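Local structure of sqt1 (Chaetomium thermophilum, 4ZN4) at residues D62-S67 and G85-A90; H138-N143 and G158-R163; N380-A385 and P425-E430. The protein probably acts as a dedicated chaperone that captures a newly made ribosomal protein during translation, using a WD-repeat beta-propeller to support ribosome biogenesis. All blocks are in the same frame, centred on the assembly; numbering follows the deposited sequence.

Interaction 1: D62-S67 and G85-A90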
ATOM      1  N   ASP A  62     -18.697   9.263  -9.864  1.00 42.88           N
ATOM      2  CA  ASP A  62     -18.900   8.279 -10.923  1.00 46.14           C
ATOM      3  C   ASP A  62     -18.278   8.728 -12.246  1.00 47.67           C
ATOM      4  O   ASP A  62     -18.652   8.245 -13.314  1.00 50.99           O
ATOM      5  CB  ASP A  62     -20.399   7.965 -11.074  1.00 51.22           C
ATOM      6  CG  ASP A  62     -21.238   9.172 -11.476  1.00 57.26           C
ATOM      7  OD1 ASP A  62     -20.757  10.326 -11.410  1.00 59.11           O
ATOM      8  OD2 ASP A  62     -22.418   8.956 -11.830  1.00 62.55           O
ATOM      9  N   GLY A  63     -17.314   9.642 -12.163  1.00 47.19           N
ATOM     10  CA  GLY A  63     -16.654  10.173 -13.342  1.00 45.84           C
ATOM     11  C   GLY A  63     -15.729   9.238 -14.101  1.00 46.80           C
ATOM     12  O   GLY A  63     -15.452   9.474 -15.274  1.00 47.12           O
ATOM     13  N   HIS A  64     -15.245   8.176 -13.460  1.00 46.32           N
ATOM     14  CA  HIS A  64     -14.378   7.232 -14.169  1.00 46.27           C
ATOM     15  C   HIS A  64     -15.230   6.349 -15.066  1.00 46.18           C
ATOM     16  O   HIS A  64     -16.334   5.954 -14.693  1.00 44.87           O
ATOM     17  CB  HIS A  64     -13.564   6.354 -13.209  1.00 43.10           C
ATOM     18  CG  HIS A  64     -12.536   7.099 -12.430  1.00 39.49           C
ATOM     19  ND1 HIS A  64     -11.240   7.266 -12.865  1.00 40.51           N
ATOM     20  CD2 HIS A  64     -12.600   7.715 -11.217  1.00 36.39           C
ATOM     21  CE1 HIS A  64     -10.554   7.958 -11.974  1.00 40.51           C
ATOM     22  NE2 HIS A  64     -11.364   8.240 -10.962  1.00 38.33           N
ATOM     23  N   LYS A  65     -14.722   6.043 -16.255  1.00 45.77           N
ATOM     24  CA  LYS A  65     -15.484   5.231 -17.193  1.00 51.52           C
ATOM     25  C   LYS A  65     -15.227   3.752 -16.988  1.00 53.02           C
ATOM     26  O   LYS A  65     -16.069   2.920 -17.326  1.00 55.94           O
ATOM     27  CB  LYS A  65     -15.181   5.641 -18.641  1.00 55.08           C
ATOM     28  CG  LYS A  65     -15.403   7.125 -18.897  1.00 58.59           C
ATOM     29  CD  LYS A  65     -15.586   7.413 -20.375  1.00 64.19           C
ATOM     30  CE  LYS A  65     -16.040   8.848 -20.591  1.00 66.31           C
ATOM     31  NZ  LYS A  65     -17.415   9.065 -20.042  1.00 67.12           N
ATOM     32  N   ASP A  66     -14.081   3.418 -16.410  1.00 50.20           N
ATOM     33  CA  ASP A  66     -13.779   2.019 -16.150  1.00 50.73           C
ATOM     34  C   ASP A  66     -13.036   1.879 -14.803  1.00 46.03           C
ATOM     35  O   ASP A  66     -13.034   2.812 -13.989  1.00 41.33           O
ATOM     36  CB  ASP A  66     -12.970   1.440 -17.317  1.00 54.18           C
ATOM     37  CG  ASP A  66     -13.137  -0.064 -17.464  1.00 60.66           C
ATOM     38  OD1 ASP A  66     -13.725  -0.702 -16.562  1.00 64.69           O
ATOM     39  OD2 ASP A  66     -12.692  -0.608 -18.499  1.00 62.72           O
ATOM     40  N   SER A  67     -12.411   0.726 -14.582  1.00 46.66           N
ATOM     41  CA  SER A  67     -11.801   0.397 -13.291  1.00 44.88           C
ATOM     42  C   SER A  67     -10.928   1.504 -12.706  1.00 42.08           C
ATOM     43  O   SER A  67     -10.100   2.105 -13.398  1.00 40.00           O
ATOM     44  CB  SER A  67     -10.957  -0.866 -13.423  1.00 44.38           C
ATOM     45  OG  SER A  67     -11.725  -1.931 -13.941  1.00 47.40           O
ATOM     46  N   GLY A  85      -7.367   5.592 -12.935  1.00 37.05           N
ATOM     47  CA  GLY A  85      -7.584   4.267 -13.485  1.00 36.18           C
ATOM     48  C   GLY A  85      -7.712   4.249 -15.003  1.00 40.58           C
ATOM     49  O   GLY A  85      -7.035   4.997 -15.706  1.00 37.08           O
ATOM     50  N   SER A  86      -8.587   3.380 -15.491  1.00 44.01           N
ATOM     51  CA  SER A  86      -8.762   3.126 -16.916  1.00 47.91           C
ATOM     52  C   SER A  86     -10.039   3.771 -17.444  1.00 51.88           C
ATOM     53  O   SER A  86     -11.041   3.836 -16.740  1.00 48.95           O
ATOM     54  CB  SER A  86      -8.791   1.626 -17.178  1.00 47.43           C
ATOM     55  OG  SER A  86      -9.342   1.354 -18.451  1.00 48.66           O
ATOM     56  N   GLU A  87     -10.004   4.258 -18.683  1.00 50.79           N
ATOM     57  CA  GLU A  87     -11.215   4.798 -19.304  1.00 54.77           C
ATOM     58  C   GLU A  87     -11.974   3.819 -20.200  1.00 56.68           C
ATOM     59  O   GLU A  87     -13.019   4.173 -20.743  1.00 56.64           O
ATOM     60  CB  GLU A  87     -10.882   6.058 -20.108  1.00 57.23           C
ATOM     61  CG  GLU A  87     -10.496   7.260 -19.246  1.00 59.39           C
ATOM     62  CD  GLU A  87     -11.596   7.663 -18.263  1.00 64.23           C
ATOM     63  OE1 GLU A  87     -11.733   7.012 -17.202  1.00 70.08           O
ATOM     64  OE2 GLU A  87     -12.324   8.639 -18.546  1.00 64.36           O
ATOM     65  N   GLY A  88     -11.443   2.607 -20.366  1.00 59.91           N
ATOM     66  CA  GLY A  88     -12.126   1.528 -21.076  1.00 63.48           C
ATOM     67  C   GLY A  88     -11.172   0.362 -21.294  1.00 66.05           C
ATOM     68  O   GLY A  88      -9.967   0.513 -21.058  1.00 65.91           O
ATOM     69  N   ASP A  89     -11.689  -0.789 -21.730  1.00 68.26           N
ATOM     70  CA  ASP A  89     -10.840  -1.959 -21.982  1.00 74.85           C
ATOM     71  C   ASP A  89     -10.371  -2.071 -23.444  1.00 77.65           C
ATOM     72  O   ASP A  89      -9.577  -2.970 -23.775  1.00 78.35           O
ATOM     73  CB  ASP A  89     -11.531  -3.271 -21.531  1.00 79.26           C
ATOM     74  CG  ASP A  89     -12.887  -3.488 -22.160  1.00 83.72           C
ATOM     75  OD1 ASP A  89     -13.556  -2.496 -22.486  1.00 86.14           O
ATOM     76  OD2 ASP A  89     -13.254  -4.661 -22.300  1.00 85.22           O
ATOM     77  N   ALA A  90     -10.911  -1.246 -24.337  1.00 74.99           N
ATOM     78  CA  ALA A  90     -10.314  -1.183 -25.666  1.00 79.02           C
ATOM     79  C   ALA A  90      -8.825  -0.893 -25.468  1.00 83.48           C
ATOM     80  O   ALA A  90      -8.483  -0.018 -24.682  1.00 85.43           O
ATOM     81  CB  ALA A  90     -10.986  -0.098 -26.518  1.00 78.75           C
TER

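Interaction 2: H138-N143 and G158-R163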
ATOM      1  N   HIS A 138      -2.103  10.605 -19.708  1.00 49.27           N
ATOM      2  CA  HIS A 138      -1.822   9.184 -19.695  1.00 49.02           C
ATOM      3  C   HIS A 138      -2.536   8.521 -20.862  1.00 53.05           C
ATOM      4  O   HIS A 138      -3.752   8.639 -21.019  1.00 54.59           O
ATOM      5  CB  HIS A 138      -2.227   8.546 -18.354  1.00 44.41           C
ATOM      6  CG  HIS A 138      -1.287   8.878 -17.240  1.00 43.01           C
ATOM      7  ND1 HIS A 138      -0.060   8.273 -17.091  1.00 45.22           N
ATOM      8  CD2 HIS A 138      -1.374   9.790 -16.235  1.00 41.92           C
ATOM      9  CE1 HIS A 138       0.568   8.786 -16.047  1.00 45.51           C
ATOM     10  NE2 HIS A 138      -0.218   9.712 -15.511  1.00 42.58           N
ATOM     11  N   THR A 139      -1.757   7.835 -21.688  1.00 54.26           N
ATOM     12  CA  THR A 139      -2.285   7.155 -22.859  1.00 55.65           C
ATOM     13  C   THR A 139      -2.673   5.718 -22.523  1.00 53.60           C
ATOM     14  O   THR A 139      -3.206   4.991 -23.362  1.00 53.22           O
ATOM     15  CB  THR A 139      -1.259   7.156 -23.999  1.00 58.37           C
ATOM     16  OG1 THR A 139      -0.048   6.537 -23.549  1.00 58.57           O
ATOM     17  CG2 THR A 139      -0.952   8.585 -24.421  1.00 58.64           C
ATOM     18  N   ASP A 140      -2.402   5.316 -21.285  1.00 51.20           N
ATOM     19  CA  ASP A 140      -2.861   4.026 -20.787  1.00 50.58           C
ATOM     20  C   ASP A 140      -3.215   4.184 -19.298  1.00 47.10           C
ATOM     21  O   ASP A 140      -2.945   5.227 -18.704  1.00 47.35           O
ATOM     22  CB  ASP A 140      -1.787   2.958 -21.008  1.00 53.19           C
ATOM     23  CG  ASP A 140      -2.341   1.548 -20.971  1.00 60.32           C
ATOM     24  OD1 ASP A 140      -3.540   1.371 -20.664  1.00 63.05           O
ATOM     25  OD2 ASP A 140      -1.569   0.605 -21.246  1.00 64.58           O
ATOM     26  N   SER A 141      -3.791   3.146 -18.705  1.00 47.82           N
ATOM     27  CA  SER A 141      -4.345   3.221 -17.352  1.00 47.28           C
ATOM     28  C   SER A 141      -3.390   3.813 -16.318  1.00 42.85           C
ATOM     29  O   SER A 141      -2.197   3.521 -16.328  1.00 42.71           O
ATOM     30  CB  SER A 141      -4.755   1.831 -16.891  1.00 47.87           C
ATOM     31  OG  SER A 141      -5.667   1.250 -17.792  1.00 50.19           O
ATOM     32  N   ILE A 142      -3.921   4.652 -15.435  1.00 42.07           N
ATOM     33  CA  ILE A 142      -3.171   5.087 -14.254  1.00 39.74           C
ATOM     34  C   ILE A 142      -3.169   3.950 -13.220  1.00 40.66           C
ATOM     35  O   ILE A 142      -4.225   3.508 -12.776  1.00 37.61           O
ATOM     36  CB  ILE A 142      -3.753   6.376 -13.647  1.00 38.18           C
ATOM     37  CG1 ILE A 142      -3.616   7.536 -14.639  1.00 38.46           C
ATOM     38  CG2 ILE A 142      -3.048   6.727 -12.331  1.00 34.12           C
ATOM     39  CD1 ILE A 142      -4.197   8.852 -14.115  1.00 39.19           C
ATOM     40  N   ASN A 143      -1.974   3.461 -12.898  1.00 40.19           N
ATOM     41  CA  ASN A 143      -1.776   2.335 -11.984  1.00 40.57           C
ATOM     42  C   ASN A 143      -1.459   2.740 -10.554  1.00 37.07           C
ATOM     43  O   ASN A 143      -1.687   1.971  -9.625  1.00 34.83           O
ATOM     44  CB  ASN A 143      -0.633   1.456 -12.484  1.00 48.11           C
ATOM     45  CG  ASN A 143      -1.101   0.375 -13.421  1.00 57.32           C
ATOM     46  OD1 ASN A 143      -2.282   0.025 -13.441  1.00 65.23           O
ATOM     47  ND2 ASN A 143      -0.177  -0.165 -14.212  1.00 57.88           N
ATOM     48  N   GLY A 158       1.283   7.592 -12.138  1.00 37.04           N
ATOM     49  CA  GLY A 158       2.136   6.609 -12.772  1.00 36.09           C
ATOM     50  C   GLY A 158       1.242   5.668 -13.536  1.00 37.69           C
ATOM     51  O   GLY A 158       0.247   5.166 -13.003  1.00 37.65           O
ATOM     52  N   GLY A 159       1.574   5.450 -14.805  1.00 42.72           N
ATOM     53  CA  GLY A 159       0.688   4.716 -15.685  1.00 44.51           C
ATOM     54  C   GLY A 159       1.189   3.371 -16.180  1.00 45.17           C
ATOM     55  O   GLY A 159       2.375   3.041 -16.084  1.00 42.12           O
ATOM     56  N   MET A 160       0.258   2.605 -16.738  1.00 44.15           N
ATOM     57  CA  MET A 160       0.575   1.392 -17.474  1.00 45.56           C
ATOM     58  C   MET A 160       1.427   1.703 -18.714  1.00 49.90           C
ATOM     59  O   MET A 160       2.026   0.804 -19.298  1.00 53.56           O
ATOM     60  CB  MET A 160      -0.710   0.685 -17.887  1.00 45.92           C
ATOM     61  CG  MET A 160      -0.558  -0.809 -18.050  1.00 56.49           C
ATOM     62  SD  MET A 160      -0.741  -1.673 -16.484  1.00 85.37           S
ATOM     63  CE  MET A 160      -2.500  -1.451 -16.204  1.00 64.27           C
ATOM     64  N   ASP A 161       1.442   2.970 -19.121  1.00 45.54           N
ATOM     65  CA  ASP A 161       2.281   3.437 -20.230  1.00 48.18           C
ATOM     66  C   ASP A 161       3.725   3.748 -19.807  1.00 47.62           C
ATOM     67  O   ASP A 161       4.571   4.084 -20.638  1.00 47.51           O
ATOM     68  CB  ASP A 161       1.659   4.680 -20.873  1.00 48.35           C
ATOM     69  CG  ASP A 161       1.216   5.720 -19.844  1.00 54.64           C
ATOM     70  OD1 ASP A 161       1.643   5.634 -18.670  1.00 52.46           O
ATOM     71  OD2 ASP A 161       0.437   6.630 -20.209  1.00 58.94           O
ATOM     72  N   GLY A 162       3.999   3.685 -18.508  1.00 47.61           N
ATOM     73  CA  GLY A 162       5.324   4.012 -18.018  1.00 45.52           C
ATOM     74  C   GLY A 162       5.505   5.498 -17.777  1.00 47.18           C
ATOM     75  O   GLY A 162       6.578   5.944 -17.369  1.00 51.27           O
ATOM     76  N   ARG A 163       4.458   6.275 -18.027  1.00 43.13           N
ATOM     77  CA  ARG A 163       4.557   7.717 -17.862  1.00 45.02           C
ATOM     78  C   ARG A 163       4.440   8.097 -16.394  1.00 42.24           C
ATOM     79  O   ARG A 163       3.541   7.624 -15.696  1.00 42.62           O
ATOM     80  CB  ARG A 163       3.471   8.440 -18.655  1.00 52.32           C
ATOM     81  CG  ARG A 163       3.677   8.439 -20.153  1.00 59.33           C
ATOM     82  CD  ARG A 163       2.489   9.094 -20.847  1.00 65.27           C
ATOM     83  NE  ARG A 163       2.230   8.546 -22.177  1.00 73.02           N
ATOM     84  CZ  ARG A 163       2.965   8.811 -23.254  1.00 74.79           C
ATOM     85  NH1 ARG A 163       4.022   9.606 -23.159  1.00 75.82           N
ATOM     86  NH2 ARG A 163       2.649   8.268 -24.425  1.00 76.68           N
TER

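Interaction 3: N380-A385 and P425-E430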
ATOM      1  N   ASN A 380      -2.359 -16.573  -2.395  1.00 32.08           N
ATOM      2  CA  ASN A 380      -1.439 -15.431  -2.404  1.00 32.42           C
ATOM      3  C   ASN A 380      -1.676 -14.459  -1.252  1.00 31.97           C
ATOM      4  O   ASN A 380      -2.800 -14.039  -1.017  1.00 30.74           O
ATOM      5  CB  ASN A 380      -1.531 -14.630  -3.715  1.00 30.08           C
ATOM      6  CG  ASN A 380      -1.225 -15.458  -4.943  1.00 37.75           C
ATOM      7  OD1 ASN A 380      -0.564 -16.492  -4.863  1.00 40.38           O
ATOM      8  ND2 ASN A 380      -1.679 -14.979  -6.105  1.00 40.23           N
ATOM      9  N   ILE A 381      -0.606 -14.103  -0.559  1.00 30.54           N
ATOM     10  CA  ILE A 381      -0.681 -13.038   0.430  1.00 29.60           C
ATOM     11  C   ILE A 381      -0.563 -11.717  -0.325  1.00 30.35           C
ATOM     12  O   ILE A 381       0.526 -11.350  -0.763  1.00 31.72           O
ATOM     13  CB  ILE A 381       0.428 -13.167   1.495  1.00 26.14           C
ATOM     14  CG1 ILE A 381       0.371 -14.538   2.195  1.00 23.55           C
ATOM     15  CG2 ILE A 381       0.303 -12.047   2.529  1.00 26.02           C
ATOM     16  CD1 ILE A 381      -1.007 -14.888   2.812  1.00 23.07           C
ATOM     17  N   GLU A 382      -1.685 -11.029  -0.512  1.00 26.63           N
ATOM     18  CA  GLU A 382      -1.697  -9.789  -1.294  1.00 33.03           C
ATOM     19  C   GLU A 382      -1.433  -8.530  -0.477  1.00 31.19           C
ATOM     20  O   GLU A 382      -1.087  -7.498  -1.030  1.00 27.58           O
ATOM     21  CB  GLU A 382      -3.040  -9.623  -1.997  1.00 42.58           C
ATOM     22  CG  GLU A 382      -3.304 -10.640  -3.104  1.00 54.30           C
ATOM     23  CD  GLU A 382      -4.685 -10.482  -3.733  1.00 62.21           C
ATOM     24  OE1 GLU A 382      -5.183  -9.333  -3.817  1.00 64.32           O
ATOM     25  OE2 GLU A 382      -5.273 -11.508  -4.140  1.00 65.11           O
ATOM     26  N   SER A 383      -1.618  -8.601   0.835  1.00 29.25           N
ATOM     27  CA  SER A 383      -1.428  -7.426   1.680  1.00 29.46           C
ATOM     28  C   SER A 383      -0.891  -7.824   3.063  1.00 28.81           C
ATOM     29  O   SER A 383      -1.336  -8.823   3.641  1.00 27.20           O
ATOM     30  CB  SER A 383      -2.745  -6.651   1.821  1.00 28.82           C
ATOM     31  OG  SER A 383      -2.564  -5.462   2.577  1.00 28.02           O
ATOM     32  N   LEU A 384       0.112  -7.079   3.530  1.00 26.01           N
ATOM     33  CA  LEU A 384       0.718  -7.241   4.843  1.00 25.66           C
ATOM     34  C   LEU A 384       0.760  -5.902   5.556  1.00 25.70           C
ATOM     35  O   LEU A 384       1.112  -4.888   4.936  1.00 26.15           O
ATOM     36  CB  LEU A 384       2.147  -7.767   4.734  1.00 26.59           C
ATOM     37  CG  LEU A 384       2.428  -9.202   4.327  1.00 30.24           C
ATOM     38  CD1 LEU A 384       3.908  -9.309   3.949  1.00 30.06           C
ATOM     39  CD2 LEU A 384       2.086 -10.122   5.499  1.00 27.18           C
ATOM     40  N   ALA A 385       0.460  -5.897   6.854  1.00 23.93           N
ATOM     41  CA  ALA A 385       0.630  -4.688   7.657  1.00 25.41           C
ATOM     42  C   ALA A 385       1.017  -5.016   9.096  1.00 27.12           C
ATOM     43  O   ALA A 385       0.333  -5.814   9.782  1.00 25.24           O
ATOM     44  CB  ALA A 385      -0.657  -3.834   7.637  1.00 23.37           C
ATOM     45  N   PRO A 425     -10.923 -12.446  -2.862  1.00 39.64           N
ATOM     46  CA  PRO A 425      -9.627 -11.929  -2.395  1.00 35.28           C
ATOM     47  C   PRO A 425      -9.721 -10.754  -1.433  1.00 35.33           C
ATOM     48  O   PRO A 425     -10.492  -9.813  -1.660  1.00 36.72           O
ATOM     49  CB  PRO A 425      -8.944 -11.489  -3.693  1.00 34.76           C
ATOM     50  CG  PRO A 425      -9.508 -12.432  -4.725  1.00 36.30           C
ATOM     51  CD  PRO A 425     -10.956 -12.613  -4.330  1.00 38.44           C
ATOM     52  N   VAL A 426      -8.918 -10.816  -0.378  1.00 31.51           N
ATOM     53  CA  VAL A 426      -8.670  -9.667   0.474  1.00 31.70           C
ATOM     54  C   VAL A 426      -7.643  -8.817  -0.279  1.00 36.77           C
ATOM     55  O   VAL A 426      -6.546  -9.280  -0.576  1.00 44.77           O
ATOM     56  CB  VAL A 426      -8.133 -10.074   1.869  1.00 26.24           C
ATOM     57  CG1 VAL A 426      -7.924  -8.831   2.733  1.00 29.28           C
ATOM     58  CG2 VAL A 426      -9.104 -11.042   2.544  1.00 24.71           C
ATOM     59  N   VAL A 427      -8.008  -7.595  -0.633  1.00 30.69           N
ATOM     60  CA  VAL A 427      -7.129  -6.776  -1.459  1.00 31.83           C
ATOM     61  C   VAL A 427      -6.121  -5.960  -0.631  1.00 31.95           C
ATOM     62  O   VAL A 427      -4.953  -5.838  -0.987  1.00 29.94           O
ATOM     63  CB  VAL A 427      -7.954  -5.852  -2.363  1.00 33.86           C
ATOM     64  CG1 VAL A 427      -7.050  -4.875  -3.114  1.00 32.17           C
ATOM     65  CG2 VAL A 427      -8.765  -6.686  -3.366  1.00 37.35           C
ATOM     66  N   LYS A 428      -6.574  -5.407   0.486  1.00 28.12           N
ATOM     67  CA  LYS A 428      -5.744  -4.518   1.276  1.00 26.60           C
ATOM     68  C   LYS A 428      -6.143  -4.576   2.748  1.00 25.56           C
ATOM     69  O   LYS A 428      -7.322  -4.608   3.049  1.00 27.88           O
ATOM     70  CB  LYS A 428      -5.855  -3.070   0.773  1.00 26.61           C
ATOM     71  CG  LYS A 428      -5.103  -2.069   1.627  1.00 30.52           C
ATOM     72  CD  LYS A 428      -5.129  -0.693   0.991  1.00 35.06           C
ATOM     73  CE  LYS A 428      -4.467   0.329   1.878  1.00 35.24           C
ATOM     74  NZ  LYS A 428      -4.516   1.689   1.297  1.00 39.50           N
ATOM     75  N   VAL A 429      -5.159  -4.635   3.640  1.00 24.17           N
ATOM     76  CA  VAL A 429      -5.403  -4.406   5.065  1.00 27.41           C
ATOM     77  C   VAL A 429      -4.559  -3.226   5.554  1.00 29.24           C
ATOM     78  O   VAL A 429      -3.434  -3.027   5.101  1.00 29.04           O
ATOM     79  CB  VAL A 429      -5.134  -5.669   5.903  1.00 25.64           C
ATOM     80  CG1 VAL A 429      -5.948  -6.833   5.372  1.00 25.06           C
ATOM     81  CG2 VAL A 429      -3.624  -6.031   5.952  1.00 20.59           C
ATOM     82  N   GLU A 430      -5.119  -2.422   6.456  1.00 24.83           N
ATOM     83  CA  GLU A 430      -4.402  -1.261   6.970  1.00 24.42           C
ATOM     84  C   GLU A 430      -4.879  -0.876   8.369  1.00 24.89           C
ATOM     85  O   GLU A 430      -6.081  -0.771   8.615  1.00 24.71           O
ATOM     86  CB  GLU A 430      -4.563  -0.072   6.011  1.00 27.69           C
ATOM     87  CG  GLU A 430      -3.677   1.125   6.313  1.00 28.70           C
ATOM     88  CD  GLU A 430      -4.024   2.324   5.435  1.00 36.90           C
ATOM     89  OE1 GLU A 430      -3.435   2.447   4.332  1.00 38.62           O
ATOM     90  OE2 GLU A 430      -4.885   3.135   5.845  1.00 41.32           O
TER
HETATM   91  O   HOH W   1      -3.706  -6.243  -3.342  1.00 44.42           O

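Interaction 1: D62-S67 and G85-A90
K65 and E87 meet where the loop that leads into strand 70-73 passes the turn after strand 80-86. The backbone N of K65 donates to E87 OE1 over 3.3 Å; the bond is long but almost straight (176° at the hydrogen) and reaches the carboxylate from above its plane. E87 arrives there by a bend at chi2, and its other oxygen, OE2, rests 3.4 Å from CG of K65, whose chain runs on past it. Next to this pair, S86 N donates to S67 O at 2.9 Å, close to the C=O axis, and the same carbonyl receives a CA-H...O contact from G85 CA (3.3 Å).

Other polar groups find partners within their own segment or beyond the contact. S86 OG accepts from G88 N at 3.1 Å, forming an ST turn, while D66 OD1 takes a weak bond from S67 N. With its CG anti to the backbone N (chi1 -154°), D66 turns OD2 to the G88-D89 peptide, 3.3 Å from G88 C. S67 OG is bound by D524, and H64 NE2 by T83 OG1. In contrast, H64 ND1 is buried without a partner, E87 OE1 lying 4.4 Å from it.

The two hydrogen bonds across the contact both use backbone atoms of the loop, K65 N and S67 O, so the loop is held through its main chain, and the partnerless ND1 probably carries a polar cost.

Interaction 2: H138-N143 and G158-R163
D161 reaches from its turn into the bend of H138-D140, and nearly every atom of its side chain meets something. CB packs against CB of D140 at 3.9 Å and faces the hydroxyl of T139. The carboxylate, turned inward by a chi1 of 47°, brings CG into the plane of the H138 ring at its edge, the two groups being tilted 30° to each other. OD1 lies close to H138 ND1, at 3.5 Å, and accepts the backbone N of R163 (3.0 Å), which makes an Asx turn. The other oxygen is busier: T139 N donates to D161 OD2 at 2.9 Å, nearly along its C-O axis, and OD2 also takes a weaker bond from D140 N and a weak salt bridge from R163 NE.

The guanidinium is also anchored from outside by E185. At its in-plane edge NE and NH2 both point at T139 OG1, each in a weak bond of 3.3 Å. The hydrogen bond of the H138 ring runs between its far nitrogen, NE2, and S157 OG, and its CE1 comes 3.2 Å from R163 O.

Beyond the D161 cluster the two chains pair as strands. I142 and G159 form an antiparallel non-hydrogen-bonded pair, bracketed by M160 N to S141 O (2.7 Å) and N143 N to G158 O.

A histidine in the loop before the first strand, a serine on the second and an aspartate in the tight turn behind it, here a type I turn from G159 to G162, are placed in the way characteristic of a WD40 propeller blade.

Interaction 3: N380-A385 and P425-E430
S383 and V429 join the inner strands of two successive blades of the WD40 propeller. Strands 381-385 and 426-430 run almost parallel, 4° apart with axes 5.7 Å from each other at closest, yet they do not pair as a ladder: each belongs to its own four-stranded antiparallel sheet, and side chains bridge the gap.

The tight part is centred on the serine. Its hydroxyl, anti to the backbone N (chi1 -177°), projects straight across and accepts V429 N at 2.9 Å, with 171° at the hydrogen. V429 answers with CG2, which touches S383 OG at 3.6 Å and A385 CB at 4.1 Å; the alanine methyl also lies near V429 O. Within its own blade V429 also packs on L445 and S447 of strand 444-449. Both strands carry a classic beta bulge beside this point, E382 and S383 facing G396, V427 and K428 facing C448. Next to V429, K428 points its CB away from strand 381-385 and extends to F510, whose carbonyl takes a hydrogen bond from NZ and whose ring takes a cation-pi contact; a weak salt bridge ties the same nitrogen to E430.

Toward the strand starts the fit is looser and wetter. E382 stretches out beyond CG and lies obliquely across P425, OE2 standing 3.7 Å from the proline CB while its bond goes to T398 OG1 in its own blade. A water bridges the two strands here, donating to V427 O at 2.7 Å and, only weakly, to E382 OE1 at 3.5 Å.

From the N terminus the three contacts follow in series, without nesting or crossing. Interaction 1 closes a loop of 17 residues, tying the connection out of strand 59-61, which completes the sheet of the C-terminal strands, to the end of strand 80-86. Interaction 2 closes 14 residues within the next blade, around the hairpin 142-147/154-159. The two are neighbours, with centres 13 Å apart: G85 O and I142 N probably share a hydrogen bond, and S86 packs on S141. Interaction 3 spans 39 residues and joins two blades rather than parts of one. It lies nearer the centre of the chain, its centre about 24 and 23 Å from those of interactions 1 and 2.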